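Local coordinates for protein ppBat (Bacteroides thetaiotaomicron VPI-5482, PDB 3CNE) that binds flavin derivatives such as lumichrome, riboflavin, FMN and FAD as a zinc-containing homodimer, and may serve as a flavin store, at residues 11-16 against 71-76; 108-113 against 158-163. All blocks are in the same frame, centred on the assembly; numbering follows the deposited sequence.

Interaction 1: residues 11-16 against 71-76; sequences NPVNGC and VFSCGD. With ZN (zinc ion), chain E.
One carbonyl oxygen, Cys-74 O, gathers two donors from different quarters at the place where 11-16 and 71-76 meet, while the thiolate of the same residue holds zinc. The backbone Asn-14 N reaches Cys-74 O at 2.8 Å, nearly straight (163°), in the carbonyl plane and on a lone pair. Water 1 gives its hydrogens to Cys-74 O and to Asn-14 O, and accepts the hydroxyl of Ser-73 at 2.7 Å from OG, so one water joins Ser-73, Cys-74 and Asn-14. Gly-75 sits hard against the cis-proline loop, its CA 3.4 Å from Pro-12 O in a CA-H...O contact; a side chain here would run into Pro-12 O and Val-13 CA. With chi1 at 62°, Val-13 sets CG2 beside its own carbonyl carbon, where the methyl meets Ser-73 O at 3.5 Å, a buried carbonyl without a polar partner. The side chains of Pro-12 and Asp-76 cross at about a right angle, CG to CB 3.7 Å. The side chain of Asn-14 instead turns away and caps the following helix through Gly-17 N. Cys-74, whose CB points away from 11-16, binds zinc through SG at 2.3 Å. Backbone and water bonds thus probably help hold the loop that presents this sulfur to zinc.

Interaction 2: residues 108-113 against 158-163; sequences IGHCAG and QDENTI
The two backbones meet where Cys-111, at a positive phi in the type II' turn from His-110 to Gly-113, brings its CA to 3.0 Å from Gln-158 O in a CA-H...O contact. This GxCxG turn between strand and helix resembles the nucleophile elbow of the DJ-1/PfpI family, but here the cysteine sulfur is a zinc ligand. His-110 has the largest share of the contact. Its CB bond points toward 158-163, and chi1 of 69° sets CG between the backbone N and the carbonyl carbon. NE2 donates to Glu-160 OE1 at 3.0 Å, a bent bond (132°). The oxygen lies close to the ring plane, yet is met from above the carboxylate plane, the two flat groups standing 83° apart; a bend at chi2 brings the glutamate chain round to the imidazole edge. Over one ring face Ile-163 sets CD1 almost on the normal, 3.6 Å from the centroid, as a CH-pi contact. With an alanine here instead of His-110, Glu-160 OE1 would probably lose this donor and Tyr-21 OH its ND1 partner, and a gap would open beneath the Ile-163 methyl. Within 158-163, Thr-162 OG1 takes the Asp-159 N-H at 3.1 Å, probably steadying the loop that carries the riboflavin-binding Asn-161. Tyr-21 of helix 15-27 bonds His-110 ND1, fixing the ring at both nitrogens, while Ala-157 of strand 154-157 and Ser-73 of strand 69-73 touch the His-110 side chain from the sheet.

Overall arrangement
Interactions 1 and 2 lie side by side at the ends of neighbouring parallel strands, 69-73 and 106-110, their centres about 10 Å apart. Both are largely buried, but interaction 1 reaches the exposed Asp-76, whereas none of the touching residues of interaction 2 is exposed. Interaction 1 relies on backbone and water bonds; interaction 2 on an imidazole met at its edge by a carboxylate and on a face by a methyl. Zinc joins them, since Cys-74 and Cys-111 are both its ligands, and Asn-14 also packs on Glu-160. Helix 15-27 begins in the first contact and contributes Tyr-21 to the second, whose segment 158-163 also carries Asn-161, which touches the flavin.

Interaction 1: residues 11-16 against 71-76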
# COMPACT_ATOMS: atom_id res chain seq x y z
N ASN A 11 11.25 -9.08 2.89
CA ASN A 11 10.91 -9.70 1.62
C ASN A 11 10.32 -11.08 1.84
O ASN A 11 11.06 -12.02 2.15
CB ASN A 11 12.17 -9.78 0.78
CG ASN A 11 11.94 -10.37 -0.57
OD1 ASN A 11 10.84 -10.31 -1.10
ND2 ASN A 11 12.98 -10.94 -1.15
N PRO A 12 8.99 -11.23 1.68
CA PRO A 12 7.99 -10.28 1.20
C PRO A 12 7.55 -9.27 2.26
O PRO A 12 7.54 -9.61 3.42
CB PRO A 12 6.80 -11.16 0.81
CG PRO A 12 6.86 -12.31 1.84
CD PRO A 12 8.39 -12.54 2.04
N VAL A 13 7.20 -8.05 1.84
CA VAL A 13 6.72 -7.00 2.72
C VAL A 13 5.23 -6.89 2.51
O VAL A 13 4.70 -7.17 1.41
CB VAL A 13 7.42 -5.62 2.36
CG1 VAL A 13 7.08 -5.19 0.97
CG2 VAL A 13 7.21 -4.47 3.44
N ASN A 14 4.53 -6.50 3.56
CA ASN A 14 3.13 -6.13 3.38
C ASN A 14 3.10 -4.74 2.76
O ASN A 14 3.46 -3.76 3.41
CB ASN A 14 2.42 -6.15 4.73
CG ASN A 14 0.96 -5.86 4.62
OD1 ASN A 14 0.57 -4.84 4.04
ND2 ASN A 14 0.13 -6.72 5.25
N GLY A 15 2.61 -4.67 1.53
CA GLY A 15 2.63 -3.45 0.74
C GLY A 15 1.62 -2.44 1.23
O GLY A 15 1.81 -1.25 1.02
N CYS A 16 0.52 -2.90 1.82
CA CYS A 16 -0.45 -2.01 2.38
C CYS A 16 0.22 -1.22 3.52
O CYS A 16 0.14 0.01 3.53
CB CYS A 16 -1.70 -2.77 2.87
SG CYS A 16 -2.91 -1.61 3.60
N VAL A 71 11.78 3.04 10.28
CA VAL A 71 10.49 2.36 10.12
C VAL A 71 10.74 0.88 9.82
O VAL A 71 11.52 0.54 8.93
CB VAL A 71 9.62 2.96 8.97
CG1 VAL A 71 8.44 2.09 8.68
CG2 VAL A 71 9.14 4.38 9.33
N PHE A 72 10.11 -0.00 10.59
CA PHE A 72 10.15 -1.43 10.27
C PHE A 72 8.82 -1.82 9.64
O PHE A 72 7.78 -1.85 10.31
CB PHE A 72 10.42 -2.33 11.48
CG PHE A 72 10.51 -3.79 11.09
CD1 PHE A 72 11.70 -4.30 10.56
CD2 PHE A 72 9.40 -4.62 11.17
CE1 PHE A 72 11.79 -5.67 10.14
CE2 PHE A 72 9.48 -5.96 10.79
CZ PHE A 72 10.68 -6.48 10.26
N SER A 73 8.87 -2.11 8.35
CA SER A 73 7.66 -2.41 7.60
C SER A 73 7.55 -3.93 7.44
O SER A 73 8.32 -4.57 6.72
CB SER A 73 7.68 -1.67 6.26
OG SER A 73 6.36 -1.46 5.77
N CYS A 74 6.59 -4.50 8.16
CA CYS A 74 6.51 -5.92 8.35
C CYS A 74 5.92 -6.63 7.10
O CYS A 74 5.36 -6.00 6.21
CB CYS A 74 5.65 -6.15 9.58
SG CYS A 74 5.76 -7.79 10.31
N GLY A 75 6.03 -7.94 7.09
CA GLY A 75 5.54 -8.75 5.98
C GLY A 75 5.66 -10.21 6.34
O GLY A 75 6.05 -10.55 7.45
N ASP A 76 5.35 -11.09 5.38
CA ASP A 76 5.30 -12.49 5.65
C ASP A 76 6.68 -13.10 5.79
O ASP A 76 6.80 -14.26 6.17
CB ASP A 76 4.48 -13.21 4.56
CG ASP A 76 2.98 -12.92 4.70
OD1 ASP A 76 2.57 -12.34 5.73
OD2 ASP A 76 2.25 -13.28 3.78
ZN ZN E . 3.75 -8.89 10.25
O HOH W 1 4.52 -3.49 5.84

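Interaction 2: residues 108-113 against 158-163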
# COMPACT_ATOMS: atom_id res chain seq x y z
N ILE A 108 9.76 3.14 14.64
CA ILE A 108 8.40 3.09 14.11
C ILE A 108 8.17 1.71 13.45
O ILE A 108 9.00 1.23 12.68
CB ILE A 108 8.15 4.19 13.05
CG1 ILE A 108 8.31 5.60 13.64
CG2 ILE A 108 6.74 4.01 12.41
CD1 ILE A 108 8.87 6.62 12.65
N GLY A 109 7.05 1.08 13.76
CA GLY A 109 6.75 -0.19 13.14
C GLY A 109 5.38 -0.67 13.51
O GLY A 109 4.72 -0.08 14.38
N HIS A 110 4.95 -1.72 12.82
CA HIS A 110 3.63 -2.28 13.01
C HIS A 110 3.70 -3.80 12.89
O HIS A 110 4.74 -4.36 12.49
CB HIS A 110 2.64 -1.69 12.00
CG HIS A 110 2.87 -2.13 10.58
ND1 HIS A 110 3.77 -1.49 9.75
CD2 HIS A 110 2.32 -3.12 9.85
CE1 HIS A 110 3.75 -2.07 8.56
NE2 HIS A 110 2.88 -3.06 8.60
N CYS A 111 2.58 -4.45 13.22
CA CYS A 111 2.42 -5.90 13.15
C CYS A 111 3.47 -6.60 14.03
O CYS A 111 3.41 -6.45 15.24
CB CYS A 111 2.33 -6.38 11.69
SG CYS A 111 1.58 -8.03 11.52
N ALA A 112 4.44 -7.32 13.46
CA ALA A 112 5.49 -7.93 14.32
C ALA A 112 6.73 -7.04 14.51
O ALA A 112 7.73 -7.49 15.08
CB ALA A 112 5.88 -9.36 13.82
N GLY A 113 6.66 -5.79 14.04
CA GLY A 113 7.73 -4.81 14.21
C GLY A 113 8.21 -4.67 15.65
O GLY A 113 9.42 -4.62 15.90
N GLN A 158 -0.53 -2.17 16.08
CA GLN A 158 -0.85 -3.57 16.12
C GLN A 158 -0.69 -4.23 14.73
O GLN A 158 -0.09 -5.30 14.62
CB GLN A 158 -2.28 -3.74 16.63
CG GLN A 158 -2.62 -5.15 17.01
CD GLN A 158 -3.99 -5.28 17.63
OE1 GLN A 158 -4.98 -5.51 16.92
NE2 GLN A 158 -4.06 -5.16 18.95
N ASP A 159 -1.19 -3.58 13.69
CA ASP A 159 -0.96 -4.08 12.32
C ASP A 159 -1.29 -3.03 11.26
O ASP A 159 -1.50 -1.86 11.61
CB ASP A 159 -1.73 -5.38 12.09
CG ASP A 159 -3.19 -5.22 12.28
OD1 ASP A 159 -3.70 -4.11 12.01
OD2 ASP A 159 -3.85 -6.18 12.72
N GLU A 160 -1.34 -3.44 9.98
CA GLU A 160 -1.50 -2.50 8.87
C GLU A 160 -2.82 -1.78 9.00
O GLU A 160 -2.95 -0.64 8.57
CB GLU A 160 -1.43 -3.22 7.50
CG GLU A 160 -0.04 -3.74 7.14
CD GLU A 160 0.32 -5.08 7.82
OE1 GLU A 160 1.51 -5.52 7.72
OE2 GLU A 160 -0.58 -5.68 8.47
N ASN A 161 -3.83 -2.43 9.57
CA ASN A 161 -5.11 -1.73 9.67
C ASN A 161 -5.24 -0.77 10.85
O ASN A 161 -6.25 -0.09 10.96
CB ASN A 161 -6.28 -2.69 9.64
CG ASN A 161 -5.99 -3.95 10.35
OD1 ASN A 161 -6.08 -4.00 11.58
ND2 ASN A 161 -5.63 -5.02 9.58
N THR A 162 -4.25 -0.72 11.73
CA THR A 162 -4.28 0.28 12.81
C THR A 162 -3.20 1.39 12.68
O THR A 162 -3.06 2.27 13.58
CB THR A 162 -4.17 -0.36 14.19
OG1 THR A 162 -2.91 -1.02 14.32
CG2 THR A 162 -5.28 -1.36 14.41
N ILE A 163 -2.43 1.33 11.60
CA ILE A 163 -1.40 2.34 11.36
C ILE A 163 -2.01 3.76 11.40
O ILE A 163 -1.44 4.67 12.02
CB ILE A 163 -0.63 2.09 10.05
CG1 ILE A 163 0.30 0.88 10.22
CG2 ILE A 163 0.22 3.34 9.66
CD1 ILE A 163 0.86 0.33 8.91